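Local coordinates for ABC transporter substrate-binding protein (PDB 4I1D) that probably serves as the periplasmic solute receptor of an ABC transporter, perhaps for polyamines, and holds D-malate in its ligand pocket, at residues I5-Q10 with V246-E251; G12-A17 with S101-S106; Q18-L23 with P262-Y267. One frame throughout, in Å; residues are numbered along the deposited sequence.

Contact 1: I5-Q10 with V246-E251; sequences ITFVSQ and VKFLNE
Ile5 and Phe7, two residues apart on strand 4-9 of the periplasmic binding protein fold, both meet the ring of Phe248 from helix 242-252, so the helix packs on one side of the parallel strands 33-38, 4-9 and 59-63. The contact is small and wholly apolar, and its three touching residues are buried. One interaction is a CH-pi contact: Ile5 CD1 stands over a face of the Phe248 ring, 4.1 Å from its centroid and 28° off the ring normal. It is shifted toward the root of the ring, where it comes within 3.7 Å of Phe248 CG. Ile5 CG1 lies between its own backbone N and carbonyl carbon (chi1 59°), and the extended chi2 carries CD1 on toward the helix. The other interaction is aromatic. Phe7 and Phe248 meet obliquely, their centroids 5.5 Å apart and their planes at 70°. Phe248 is thus used along its length, its root by the isoleucine methyl and its far end by the phenylalanine. With an alanine here instead of Phe248, the Ile5 methyl is likely to lose its aromatic face and a gap to open beside the Phe7 ring. Backbone bonds of Ile5 and Phe7 to strand 33-38 fix the strand from which both side chains project, and Ile34 of that strand touches both phenylalanines. Helix 12-30 borders the same cluster, with Gln18 against Phe7. At the outer end of the Phe248 ring, CE1 approaches Phe7 CD1 to 3.6 Å, while Phe248 CZ is 3.7 Å from that same Phe7 CD1.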
ATOM      1  N   ILE A   5     -42.832  -4.054 -16.800  1.00 58.25           N
ATOM      2  CA  ILE A   5     -41.554  -3.383 -16.918  1.00 58.14           C
ATOM      3  C   ILE A   5     -40.977  -3.261 -15.517  1.00 57.07           C
ATOM      4  O   ILE A   5     -41.675  -3.475 -14.522  1.00 54.37           O
ATOM      5  CB  ILE A   5     -41.684  -1.953 -17.488  1.00 52.98           C
ATOM      6  CG1 ILE A   5     -42.591  -1.104 -16.592  1.00 49.06           C
ATOM      7  CG2 ILE A   5     -42.168  -1.981 -18.931  1.00 48.70           C
ATOM      8  CD1 ILE A   5     -42.471   0.388 -16.832  1.00 56.35           C
ATOM      9  N   THR A   6     -39.697  -2.925 -15.441  1.00 45.67           N
ATOM     10  CA  THR A   6     -39.091  -2.574 -14.170  1.00 50.32           C
ATOM     11  C   THR A   6     -38.704  -1.101 -14.226  1.00 49.98           C
ATOM     12  O   THR A   6     -37.946  -0.676 -15.105  1.00 48.00           O
ATOM     13  CB  THR A   6     -37.872  -3.443 -13.843  1.00 50.12           C
ATOM     14  OG1 THR A   6     -38.302  -4.788 -13.616  1.00 52.14           O
ATOM     15  CG2 THR A   6     -37.182  -2.937 -12.580  1.00 46.77           C
ATOM     16  N   PHE A   7     -39.266  -0.337 -13.298  1.00 41.92           N
ATOM     17  CA  PHE A   7     -39.061   1.100 -13.203  1.00 43.20           C
ATOM     18  C   PHE A   7     -38.121   1.393 -12.028  1.00 49.93           C
ATOM     19  O   PHE A   7     -38.333   0.893 -10.926  1.00 46.57           O
ATOM     20  CB  PHE A   7     -40.410   1.776 -12.972  1.00 39.37           C
ATOM     21  CG  PHE A   7     -40.314   3.244 -12.703  1.00 46.36           C
ATOM     22  CD1 PHE A   7     -40.317   4.155 -13.751  1.00 52.60           C
ATOM     23  CD2 PHE A   7     -40.216   3.719 -11.406  1.00 47.62           C
ATOM     24  CE1 PHE A   7     -40.232   5.512 -13.507  1.00 46.49           C
ATOM     25  CE2 PHE A   7     -40.122   5.080 -11.150  1.00 50.22           C
ATOM     26  CZ  PHE A   7     -40.128   5.980 -12.203  1.00 51.15           C
ATOM     27  N   VAL A   8     -37.098   2.210 -12.254  1.00 46.47           N
ATOM     28  CA  VAL A   8     -36.098   2.466 -11.222  1.00 45.26           C
ATOM     29  C   VAL A   8     -35.985   3.956 -10.882  1.00 49.30           C
ATOM     30  O   VAL A   8     -35.795   4.784 -11.768  1.00 46.09           O
ATOM     31  CB  VAL A   8     -34.714   1.959 -11.679  1.00 43.99           C
ATOM     32  CG1 VAL A   8     -33.679   2.182 -10.592  1.00 41.15           C
ATOM     33  CG2 VAL A   8     -34.799   0.485 -12.079  1.00 49.38           C
ATOM     34  N   SER A   9     -36.086   4.289  -9.598  1.00 47.97           N
ATOM     35  CA  SER A   9     -35.920   5.667  -9.140  1.00 45.73           C
ATOM     36  C   SER A   9     -35.094   5.695  -7.847  1.00 46.72           C
ATOM     37  O   SER A   9     -34.322   4.772  -7.586  1.00 50.41           O
ATOM     38  CB  SER A   9     -37.286   6.353  -8.959  1.00 52.26           C
ATOM     39  OG  SER A   9     -37.145   7.732  -8.637  1.00 49.87           O
ATOM     40  N   GLN A  10     -35.257   6.741  -7.036  1.00 45.06           N
ATOM     41  CA  GLN A  10     -34.361   6.961  -5.895  1.00 55.60           C
ATOM     42  C   GLN A  10     -34.936   6.548  -4.540  1.00 56.01           C
ATOM     43  O   GLN A  10     -34.308   6.775  -3.503  1.00 57.86           O
ATOM     44  CB  GLN A  10     -33.885   8.420  -5.843  1.00 63.94           C
ATOM     45  CG  GLN A  10     -32.600   8.697  -6.606  1.00 82.49           C
ATOM     46  CD  GLN A  10     -32.806   9.644  -7.777  1.00 99.67           C
ATOM     47  OE1 GLN A  10     -33.614   9.378  -8.670  1.00104.78           O
ATOM     48  NE2 GLN A  10     -32.076  10.759  -7.776  1.00102.15           N
ATOM     49  N   VAL A 246     -42.230   1.985 -23.656  1.00 55.88           N
ATOM     50  CA  VAL A 246     -42.560   3.171 -24.437  1.00 61.47           C
ATOM     51  C   VAL A 246     -43.968   3.629 -24.066  1.00 57.99           C
ATOM     52  O   VAL A 246     -44.207   4.817 -23.847  1.00 56.08           O
ATOM     53  CB  VAL A 246     -42.443   2.926 -25.961  1.00 67.81           C
ATOM     54  CG1 VAL A 246     -42.860   4.171 -26.738  1.00 64.56           C
ATOM     55  CG2 VAL A 246     -41.012   2.526 -26.324  1.00 65.28           C
ATOM     56  N   LYS A 247     -44.884   2.671 -23.963  1.00 54.41           N
ATOM     57  CA  LYS A 247     -46.262   2.959 -23.565  1.00 64.63           C
ATOM     58  C   LYS A 247     -46.349   3.581 -22.172  1.00 65.66           C
ATOM     59  O   LYS A 247     -47.121   4.516 -21.953  1.00 66.26           O
ATOM     60  CB  LYS A 247     -47.125   1.696 -23.640  1.00 60.41           C
ATOM     61  CG  LYS A 247     -47.297   1.158 -25.049  1.00 68.30           C
ATOM     62  CD  LYS A 247     -48.006  -0.193 -25.037  1.00 80.02           C
ATOM     63  CE  LYS A 247     -48.237  -0.719 -26.452  1.00 92.23           C
ATOM     64  NZ  LYS A 247     -48.672  -2.147 -26.456  1.00 98.16           N
ATOM     65  N   PHE A 248     -45.558   3.069 -21.235  1.00 58.97           N
ATOM     66  CA  PHE A 248     -45.548   3.619 -19.886  1.00 56.37           C
ATOM     67  C   PHE A 248     -45.060   5.066 -19.876  1.00 54.44           C
ATOM     68  O   PHE A 248     -45.582   5.906 -19.148  1.00 61.99           O
ATOM     69  CB  PHE A 248     -44.673   2.782 -18.955  1.00 54.73           C
ATOM     70  CG  PHE A 248     -44.292   3.500 -17.699  1.00 56.77           C
ATOM     71  CD1 PHE A 248     -43.027   4.049 -17.554  1.00 52.24           C
ATOM     72  CD2 PHE A 248     -45.210   3.659 -16.675  1.00 54.48           C
ATOM     73  CE1 PHE A 248     -42.674   4.721 -16.398  1.00 50.51           C
ATOM     74  CE2 PHE A 248     -44.864   4.334 -15.519  1.00 61.65           C
ATOM     75  CZ  PHE A 248     -43.593   4.869 -15.381  1.00 55.14           C
ATOM     76  N   LEU A 249     -44.048   5.347 -20.680  1.00 54.33           N
ATOM     77  CA  LEU A 249     -43.484   6.687 -20.741  1.00 56.15           C
ATOM     78  C   LEU A 249     -44.576   7.679 -21.096  1.00 60.27           C
ATOM     79  O   LEU A 249     -44.624   8.789 -20.574  1.00 63.92           O
ATOM     80  CB  LEU A 249     -42.373   6.756 -21.786  1.00 53.84           C
ATOM     81  CG  LEU A 249     -41.013   7.163 -21.235  1.00 61.79           C
ATOM     82  CD1 LEU A 249     -40.595   6.203 -20.136  1.00 59.11           C
ATOM     83  CD2 LEU A 249     -39.977   7.209 -22.346  1.00 66.68           C
ATOM     84  N   ASN A 250     -45.464   7.269 -21.988  1.00 57.17           N
ATOM     85  CA  ASN A 250     -46.530   8.148 -22.406  1.00 60.62           C
ATOM     86  C   ASN A 250     -47.528   8.432 -21.278  1.00 63.65           C
ATOM     87  O   ASN A 250     -47.956   9.574 -21.098  1.00 59.59           O
ATOM     88  CB  ASN A 250     -47.230   7.592 -23.641  1.00 59.61           C
ATOM     89  CG  ASN A 250     -48.281   8.525 -24.159  1.00 61.35           C
ATOM     90  OD1 ASN A 250     -47.973   9.639 -24.585  1.00 60.49           O
ATOM     91  ND2 ASN A 250     -49.535   8.088 -24.124  1.00 64.14           N
ATOM     92  N   GLU A 251     -47.890   7.398 -20.519  1.00 58.89           N
ATOM     93  CA  GLU A 251     -48.727   7.590 -19.335  1.00 58.27           C
ATOM     94  C   GLU A 251     -48.017   8.367 -18.213  1.00 58.50           C
ATOM     95  O   GLU A 251     -48.660   9.062 -17.429  1.00 56.40           O
ATOM     96  CB  GLU A 251     -49.244   6.252 -18.796  1.00 51.29           C
ATOM     97  CG  GLU A 251     -50.391   5.649 -19.604  1.00 67.79           C
ATOM     98  CD  GLU A 251     -51.533   6.635 -19.823  1.00 81.72           C
ATOM     99  OE1 GLU A 251     -52.165   7.052 -18.824  1.00 80.05           O
ATOM    100  OE2 GLU A 251     -51.790   7.003 -20.994  1.00 87.22           O
TER

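Contact 2: G12-A17 with S101-S106; sequences GAYQAA and SYEFYS
This is a buried helix-to-strand contact in which Tyr14, in the first turns of helix 12-30, reaches across to Tyr102 and Glu103 at a classic beta bulge in the long strand 100-112. The bulge sets Tyr102 and Glu103 together opposite Thr231 of strand 219-235, and both side chains start out toward the helix. Tyr14 bridges the distance with its full length: CG is anti to the backbone N (chi1 172°), and the phenol arrives end first. Its OH lies 3.2 Å from Glu103 CG, a contact with the aliphatic part of the glutamate. The carboxylate is close by, with Glu103 OE1 3.3 Å from Tyr14 OH, but the two are not hydrogen-bonded: the phenol pairs with Asp61 OD2 of strand 59-63, and Glu103 OE1 with the hydroxyl of Thr231. Ring and carboxylate planes stand 60° apart. The Glu103 chain bends at chi2 (84°), which brings its carboxylate beside the phenol. Tyr14 OH also lies at the edge of the Tyr102 ring, near its plane, 3.6 Å from Tyr102 CD2. With its far end the Tyr102 ring extends toward the helix, where its own hydroxyl is hydrogen-bonded to Gln18. The side chain of Tyr14 is about 7 Å from bound D-malate and about 8 Å from that of Arg208, which binds the ligand, so the contact lies near the malate pocket. Around it, Ser9 of strand 4-9 touches Tyr14, Phe7 of the same strand packs on Tyr102, Tyr267, in the loop before strand 268-269, lies against Glu103, and strand 219-235 pairs antiparallel with strand 100-112 at the bulge.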
ATOM      1  N   GLY A  12     -37.550   6.044  -1.152  1.00 52.26           N
ATOM      2  CA  GLY A  12     -37.928   6.981  -0.104  1.00 59.55           C
ATOM      3  C   GLY A  12     -39.267   7.664  -0.336  1.00 54.21           C
ATOM      4  O   GLY A  12     -40.123   7.127  -1.053  1.00 46.32           O
ATOM      5  N   ALA A  13     -39.456   8.840   0.273  1.00 44.21           N
ATOM      6  CA  ALA A  13     -40.731   9.550   0.148  1.00 41.00           C
ATOM      7  C   ALA A  13     -41.016   9.872  -1.314  1.00 52.64           C
ATOM      8  O   ALA A  13     -42.159   9.781  -1.776  1.00 45.78           O
ATOM      9  CB  ALA A  13     -40.732  10.814   0.979  1.00 43.01           C
ATOM     10  N   TYR A  14     -39.963  10.247  -2.034  1.00 50.36           N
ATOM     11  CA  TYR A  14     -40.067  10.577  -3.455  1.00 48.67           C
ATOM     12  C   TYR A  14     -40.664   9.435  -4.285  1.00 49.45           C
ATOM     13  O   TYR A  14     -41.633   9.642  -5.008  1.00 51.59           O
ATOM     14  CB  TYR A  14     -38.702  11.005  -4.001  1.00 38.71           C
ATOM     15  CG  TYR A  14     -38.629  11.199  -5.504  1.00 51.66           C
ATOM     16  CD1 TYR A  14     -39.597  11.923  -6.191  1.00 54.89           C
ATOM     17  CD2 TYR A  14     -37.566  10.675  -6.229  1.00 47.54           C
ATOM     18  CE1 TYR A  14     -39.509  12.101  -7.563  1.00 59.01           C
ATOM     19  CE2 TYR A  14     -37.467  10.853  -7.584  1.00 47.56           C
ATOM     20  CZ  TYR A  14     -38.436  11.558  -8.257  1.00 57.20           C
ATOM     21  OH  TYR A  14     -38.324  11.708  -9.630  1.00 53.73           O
ATOM     22  N   GLN A  15     -40.106   8.231  -4.184  1.00 48.50           N
ATOM     23  CA  GLN A  15     -40.632   7.115  -4.980  1.00 45.72           C
ATOM     24  C   GLN A  15     -42.020   6.683  -4.500  1.00 48.24           C
ATOM     25  O   GLN A  15     -42.835   6.203  -5.288  1.00 47.76           O
ATOM     26  CB  GLN A  15     -39.666   5.923  -4.993  1.00 46.33           C
ATOM     27  CG  GLN A  15     -40.019   4.839  -6.012  1.00 47.15           C
ATOM     28  CD  GLN A  15     -38.804   4.013  -6.458  1.00 50.85           C
ATOM     29  OE1 GLN A  15     -37.662   4.462  -6.361  1.00 45.35           O
ATOM     30  NE2 GLN A  15     -39.057   2.809  -6.956  1.00 47.91           N
ATOM     31  N   ALA A  16     -42.296   6.834  -3.207  1.00 48.75           N
ATOM     32  CA  ALA A  16     -43.627   6.474  -2.716  1.00 53.86           C
ATOM     33  C   ALA A  16     -44.668   7.422  -3.332  1.00 52.65           C
ATOM     34  O   ALA A  16     -45.780   7.017  -3.673  1.00 46.89           O
ATOM     35  CB  ALA A  16     -43.684   6.525  -1.199  1.00 52.11           C
ATOM     36  N   ALA A  17     -44.290   8.686  -3.476  1.00 49.41           N
ATOM     37  CA  ALA A  17     -45.189   9.693  -4.033  1.00 49.90           C
ATOM     38  C   ALA A  17     -45.444   9.419  -5.509  1.00 50.28           C
ATOM     39  O   ALA A  17     -46.559   9.604  -5.993  1.00 52.43           O
ATOM     40  CB  ALA A  17     -44.609  11.083  -3.843  1.00 49.05           C
ATOM     41  N   SER A 101     -38.592  15.163 -19.501  1.00 45.86           N
ATOM     42  CA  SER A 101     -38.613  15.736 -18.151  1.00 55.78           C
ATOM     43  C   SER A 101     -39.730  15.132 -17.308  1.00 51.81           C
ATOM     44  O   SER A 101     -40.873  15.010 -17.761  1.00 48.42           O
ATOM     45  CB  SER A 101     -38.761  17.258 -18.207  1.00 58.07           C
ATOM     46  OG  SER A 101     -37.708  17.831 -18.957  1.00 62.52           O
ATOM     47  N   TYR A 102     -39.401  14.774 -16.071  1.00 46.08           N
ATOM     48  CA  TYR A 102     -40.315  13.980 -15.246  1.00 43.23           C
ATOM     49  C   TYR A 102     -40.809  14.750 -14.018  1.00 46.64           C
ATOM     50  O   TYR A 102     -41.987  14.698 -13.686  1.00 45.95           O
ATOM     51  CB  TYR A 102     -39.617  12.684 -14.856  1.00 42.93           C
ATOM     52  CG  TYR A 102     -40.427  11.693 -14.046  1.00 51.66           C
ATOM     53  CD1 TYR A 102     -41.641  11.198 -14.510  1.00 51.37           C
ATOM     54  CD2 TYR A 102     -39.936  11.204 -12.838  1.00 48.40           C
ATOM     55  CE1 TYR A 102     -42.359  10.271 -13.770  1.00 50.18           C
ATOM     56  CE2 TYR A 102     -40.636  10.294 -12.094  1.00 48.03           C
ATOM     57  CZ  TYR A 102     -41.846   9.823 -12.562  1.00 53.20           C
ATOM     58  OH  TYR A 102     -42.531   8.899 -11.815  1.00 48.99           O
ATOM     59  N   GLU A 103     -39.904  15.479 -13.366  1.00 46.70           N
ATOM     60  CA  GLU A 103     -40.250  16.322 -12.228  1.00 46.90           C
ATOM     61  C   GLU A 103     -39.140  17.346 -11.956  1.00 50.68           C
ATOM     62  O   GLU A 103     -37.970  17.104 -12.266  1.00 46.63           O
ATOM     63  CB  GLU A 103     -40.471  15.454 -10.991  1.00 41.89           C
ATOM     64  CG  GLU A 103     -39.290  14.550 -10.671  1.00 40.03           C
ATOM     65  CD  GLU A 103     -38.195  15.245  -9.849  1.00 48.41           C
ATOM     66  OE1 GLU A 103     -37.035  14.787  -9.889  1.00 52.67           O
ATOM     67  OE2 GLU A 103     -38.489  16.236  -9.147  1.00 44.83           O
ATOM     68  N   PHE A 104     -39.503  18.484 -11.372  1.00 50.75           N
ATOM     69  CA  PHE A 104     -38.524  19.508 -11.035  1.00 50.51           C
ATOM     70  C   PHE A 104     -38.331  19.610  -9.530  1.00 55.11           C
ATOM     71  O   PHE A 104     -39.305  19.558  -8.772  1.00 55.21           O
ATOM     72  CB  PHE A 104     -38.961  20.860 -11.572  1.00 53.26           C
ATOM     73  CG  PHE A 104     -38.860  20.980 -13.054  1.00 54.97           C
ATOM     74  CD1 PHE A 104     -39.921  20.612 -13.859  1.00 47.93           C
ATOM     75  CD2 PHE A 104     -37.702  21.472 -13.645  1.00 49.49           C
ATOM     76  CE1 PHE A 104     -39.836  20.733 -15.235  1.00 50.64           C
ATOM     77  CE2 PHE A 104     -37.604  21.587 -15.017  1.00 54.55           C
ATOM     78  CZ  PHE A 104     -38.674  21.212 -15.818  1.00 50.45           C
ATOM     79  N   TYR A 105     -37.069  19.738  -9.110  1.00 44.64           N
ATOM     80  CA  TYR A 105     -36.717  19.991  -7.715  1.00 42.08           C
ATOM     81  C   TYR A 105     -35.691  21.102  -7.637  1.00 47.43           C
ATOM     82  O   TYR A 105     -35.062  21.435  -8.640  1.00 45.53           O
ATOM     83  CB  TYR A 105     -36.149  18.735  -7.060  1.00 40.96           C
ATOM     84  CG  TYR A 105     -34.889  18.177  -7.697  1.00 47.28           C
ATOM     85  CD1 TYR A 105     -33.642  18.358  -7.111  1.00 48.14           C
ATOM     86  CD2 TYR A 105     -34.950  17.449  -8.870  1.00 42.93           C
ATOM     87  CE1 TYR A 105     -32.487  17.818  -7.684  1.00 45.95           C
ATOM     88  CE2 TYR A 105     -33.807  16.917  -9.452  1.00 44.06           C
ATOM     89  CZ  TYR A 105     -32.583  17.099  -8.855  1.00 43.51           C
ATOM     90  OH  TYR A 105     -31.465  16.554  -9.448  1.00 45.45           O
ATOM     91  N   SER A 106     -35.506  21.661  -6.445  1.00 51.81           N
ATOM     92  CA  SER A 106     -34.548  22.746  -6.264  1.00 51.98           C
ATOM     93  C   SER A 106     -33.540  22.458  -5.163  1.00 47.82           C
ATOM     94  O   SER A 106     -33.865  21.820  -4.159  1.00 41.08           O
ATOM     95  CB  SER A 106     -35.273  24.053  -5.953  1.00 51.60           C
ATOM     96  OG  SER A 106     -36.185  24.385  -6.983  1.00 55.13           O
TER

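Contact 3: Q18-L23 with P262-Y267; sequences QTVAIL and PLHIDY. With SO4 (sulfate ion), chain J.
The loop between helix 255-260 and strand 268-269 leans on helix 12-30 through His264, whose imidazole meets Val20 and Ala21 on a partly buried margin of the fold. Val20 CG1 sits over one face of the ring, 3.7 Å from its centroid and 25° off the normal, a CH-pi contact displaced toward the CE1 side, where His264 CE1 is 3.5 Å away. Leu263 CB lies over the opposite face, so the ring is held between its own neighbour and the helix. Ala21 CB approaches obliquely, 4.1 Å from His264 ND1, and that nitrogen makes a weak hydrogen bond to Asn260 O. With CG anti to the carbonyl carbon (chi1 -67°), the His264 ring reaches across to the helix. At this contact the helix widens into a pi-type turn: Gln18 O accepts from both Ile22 N and Leu23 N, which reach it from opposite faces of its plane. Farther along the loop, Asp266 N makes a weak bond of 2.7 Å to sulfate O2, the ion probably coming from the crystallisation liquor. The carboxylate of Asp266 instead turns to Asn206. The loop bends at Asp266 in an inverse gamma turn, and the whole is a loop-on-helix contact of the periplasmic binding protein fold.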
ATOM      1  N   GLN A  18     -44.400   8.983  -6.215  1.00 42.47           N
ATOM      2  CA  GLN A  18     -44.508   8.623  -7.621  1.00 45.16           C
ATOM      3  C   GLN A  18     -45.474   7.477  -7.792  1.00 47.41           C
ATOM      4  O   GLN A  18     -46.209   7.399  -8.779  1.00 46.78           O
ATOM      5  CB  GLN A  18     -43.153   8.173  -8.165  1.00 42.23           C
ATOM      6  CG  GLN A  18     -42.111   9.265  -8.283  1.00 41.98           C
ATOM      7  CD  GLN A  18     -40.799   8.679  -8.741  1.00 48.57           C
ATOM      8  OE1 GLN A  18     -40.745   8.053  -9.790  1.00 49.10           O
ATOM      9  NE2 GLN A  18     -39.745   8.830  -7.932  1.00 48.09           N
ATOM     10  N   THR A  19     -45.434   6.563  -6.833  1.00 43.64           N
ATOM     11  CA  THR A  19     -46.246   5.365  -6.893  1.00 46.31           C
ATOM     12  C   THR A  19     -47.720   5.741  -6.816  1.00 51.92           C
ATOM     13  O   THR A  19     -48.524   5.290  -7.633  1.00 56.61           O
ATOM     14  CB  THR A  19     -45.860   4.386  -5.767  1.00 49.67           C
ATOM     15  OG1 THR A  19     -44.547   3.871  -6.027  1.00 48.25           O
ATOM     16  CG2 THR A  19     -46.860   3.225  -5.667  1.00 48.25           C
ATOM     17  N   VAL A  20     -48.067   6.579  -5.847  1.00 50.26           N
ATOM     18  CA  VAL A  20     -49.452   6.992  -5.676  1.00 52.67           C
ATOM     19  C   VAL A  20     -49.947   7.802  -6.872  1.00 58.53           C
ATOM     20  O   VAL A  20     -51.016   7.533  -7.419  1.00 62.54           O
ATOM     21  CB  VAL A  20     -49.624   7.836  -4.419  1.00 61.83           C
ATOM     22  CG1 VAL A  20     -51.055   8.335  -4.324  1.00 69.27           C
ATOM     23  CG2 VAL A  20     -49.266   7.017  -3.195  1.00 71.90           C
ATOM     24  N   ALA A  21     -49.147   8.782  -7.280  1.00 56.88           N
ATOM     25  CA  ALA A  21     -49.531   9.733  -8.315  1.00 54.87           C
ATOM     26  C   ALA A  21     -49.411   9.184  -9.726  1.00 54.42           C
ATOM     27  O   ALA A  21     -50.219   9.517 -10.592  1.00 52.66           O
ATOM     28  CB  ALA A  21     -48.681  10.995  -8.199  1.00 53.56           C
ATOM     29  N   ILE A  22     -48.390   8.368  -9.970  1.00 47.99           N
ATOM     30  CA  ILE A  22     -48.023   8.027 -11.343  1.00 42.02           C
ATOM     31  C   ILE A  22     -47.975   6.539 -11.692  1.00 49.90           C
ATOM     32  O   ILE A  22     -48.621   6.113 -12.649  1.00 53.95           O
ATOM     33  CB  ILE A  22     -46.698   8.687 -11.740  1.00 48.25           C
ATOM     34  CG1 ILE A  22     -46.870  10.207 -11.763  1.00 50.31           C
ATOM     35  CG2 ILE A  22     -46.241   8.171 -13.091  1.00 52.13           C
ATOM     36  CD1 ILE A  22     -45.630  10.947 -12.117  1.00 57.08           C
ATOM     37  N   LEU A  23     -47.216   5.753 -10.933  1.00 47.67           N
ATOM     38  CA  LEU A  23     -47.031   4.344 -11.266  1.00 47.36           C
ATOM     39  C   LEU A  23     -48.340   3.542 -11.190  1.00 49.89           C
ATOM     40  O   LEU A  23     -48.746   2.924 -12.170  1.00 58.12           O
ATOM     41  CB  LEU A  23     -45.943   3.717 -10.390  1.00 52.07           C
ATOM     42  CG  LEU A  23     -44.628   4.500 -10.408  1.00 54.79           C
ATOM     43  CD1 LEU A  23     -43.544   3.808  -9.576  1.00 62.14           C
ATOM     44  CD2 LEU A  23     -44.156   4.722 -11.831  1.00 51.49           C
ATOM     45  N   PRO A 262     -47.268  16.587  -7.345  1.00 58.09           N
ATOM     46  CA  PRO A 262     -47.125  17.635  -6.322  1.00 57.89           C
ATOM     47  C   PRO A 262     -48.257  17.644  -5.302  1.00 60.22           C
ATOM     48  O   PRO A 262     -48.254  18.452  -4.375  1.00 56.88           O
ATOM     49  CB  PRO A 262     -47.159  18.930  -7.139  1.00 61.67           C
ATOM     50  CG  PRO A 262     -47.844  18.569  -8.402  1.00 65.53           C
ATOM     51  CD  PRO A 262     -47.424  17.159  -8.691  1.00 56.86           C
ATOM     52  N   LEU A 263     -49.239  16.772  -5.468  1.00 58.48           N
ATOM     53  CA  LEU A 263     -50.243  16.635  -4.430  1.00 59.68           C
ATOM     54  C   LEU A 263     -49.650  15.817  -3.282  1.00 63.58           C
ATOM     55  O   LEU A 263     -50.173  15.807  -2.167  1.00 66.20           O
ATOM     56  CB  LEU A 263     -51.508  15.974  -4.974  1.00 60.43           C
ATOM     57  CG  LEU A 263     -52.310  16.791  -5.991  1.00 61.93           C
ATOM     58  CD1 LEU A 263     -53.690  16.171  -6.199  1.00 58.37           C
ATOM     59  CD2 LEU A 263     -52.450  18.214  -5.512  1.00 62.31           C
ATOM     60  N   HIS A 264     -48.536  15.146  -3.558  1.00 57.66           N
ATOM     61  CA  HIS A 264     -48.000  14.168  -2.619  1.00 63.13           C
ATOM     62  C   HIS A 264     -46.577  14.479  -2.181  1.00 64.93           C
ATOM     63  O   HIS A 264     -46.060  13.895  -1.226  1.00 61.95           O
ATOM     64  CB  HIS A 264     -48.107  12.760  -3.212  1.00 56.97           C
ATOM     65  CG  HIS A 264     -49.526  12.292  -3.355  1.00 60.90           C
ATOM     66  ND1 HIS A 264     -50.159  12.186  -4.573  1.00 59.73           N
ATOM     67  CD2 HIS A 264     -50.443  11.944  -2.421  1.00 58.30           C
ATOM     68  CE1 HIS A 264     -51.404  11.778  -4.387  1.00 66.26           C
ATOM     69  NE2 HIS A 264     -51.601  11.623  -3.090  1.00 65.18           N
ATOM     70  N   ILE A 265     -45.953  15.418  -2.876  1.00 54.29           N
ATOM     71  CA  ILE A 265     -44.594  15.806  -2.556  1.00 47.38           C
ATOM     72  C   ILE A 265     -44.291  17.156  -3.187  1.00 50.81           C
ATOM     73  O   ILE A 265     -44.875  17.519  -4.206  1.00 51.34           O
ATOM     74  CB  ILE A 265     -43.581  14.729  -3.001  1.00 50.66           C
ATOM     75  CG1 ILE A 265     -42.237  14.931  -2.294  1.00 54.86           C
ATOM     76  CG2 ILE A 265     -43.458  14.689  -4.533  1.00 45.05           C
ATOM     77  CD1 ILE A 265     -41.275  13.785  -2.489  1.00 58.13           C
ATOM     78  N   ASP A 266     -43.388  17.893  -2.553  1.00 57.60           N
ATOM     79  CA  ASP A 266     -43.072  19.267  -2.926  1.00 55.55           C
ATOM     80  C   ASP A 266     -42.172  19.375  -4.168  1.00 54.96           C
ATOM     81  O   ASP A 266     -41.191  20.122  -4.173  1.00 54.79           O
ATOM     82  CB  ASP A 266     -42.408  19.966  -1.733  1.00 65.33           C
ATOM     83  CG  ASP A 266     -42.340  21.467  -1.902  1.00 84.94           C
ATOM     84  OD1 ASP A 266     -43.266  22.028  -2.532  1.00 91.63           O
ATOM     85  OD2 ASP A 266     -41.364  22.084  -1.411  1.00 87.97           O
ATOM     86  N   TYR A 267     -42.491  18.625  -5.217  1.00 50.42           N
ATOM     87  CA  TYR A 267     -41.734  18.722  -6.459  1.00 47.79           C
ATOM     88  C   TYR A 267     -42.663  19.158  -7.573  1.00 58.07           C
ATOM     89  O   TYR A 267     -43.875  18.973  -7.478  1.00 67.23           O
ATOM     90  CB  TYR A 267     -41.044  17.397  -6.786  1.00 42.45           C
ATOM     91  CG  TYR A 267     -39.992  17.038  -5.757  1.00 52.36           C
ATOM     92  CD1 TYR A 267     -39.179  18.021  -5.207  1.00 52.05           C
ATOM     93  CD2 TYR A 267     -39.823  15.724  -5.313  1.00 59.69           C
ATOM     94  CE1 TYR A 267     -38.213  17.712  -4.249  1.00 63.14           C
ATOM     95  CE2 TYR A 267     -38.852  15.405  -4.347  1.00 63.75           C
ATOM     96  CZ  TYR A 267     -38.053  16.409  -3.822  1.00 69.64           C
ATOM     97  OH  TYR A 267     -37.087  16.122  -2.873  1.00 81.90           O
TER
HETATM   98  S   SO4 J 406     -44.403  18.137   1.070  0.90125.75           S
HETATM   99  O1  SO4 J 406     -45.624  17.540   0.533  0.90126.13           O
HETATM  100  O2  SO4 J 406     -43.278  17.825   0.193  0.90124.65           O
HETATM  101  O3  SO4 J 406     -44.580  19.586   1.151  0.90125.35           O
HETATM  102  O4  SO4 J 406     -44.128  17.600   2.402  0.90123.04           O

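From the N terminus, strand 4-9 leads through a short turn into helix 12-30, and the three contacts start in order along these two elements. Contact 1 closes a loop of 235 residues, out to helix 242-252, and contact 2, which reaches strand 100-112, falls entirely within that span. Contact 3 starts inside it but ends beyond it, at 262-267, so it crosses both others. Contacts 2 and 3 share helix 12-30, and Gln18 is the residue at their junction. Gln18 NE2 also probably bonds Ser9 OG of contact 1. Together they tie the helix to the sheet it packs on and to the loop 262-267, and strand 4-9 to helix 242-252.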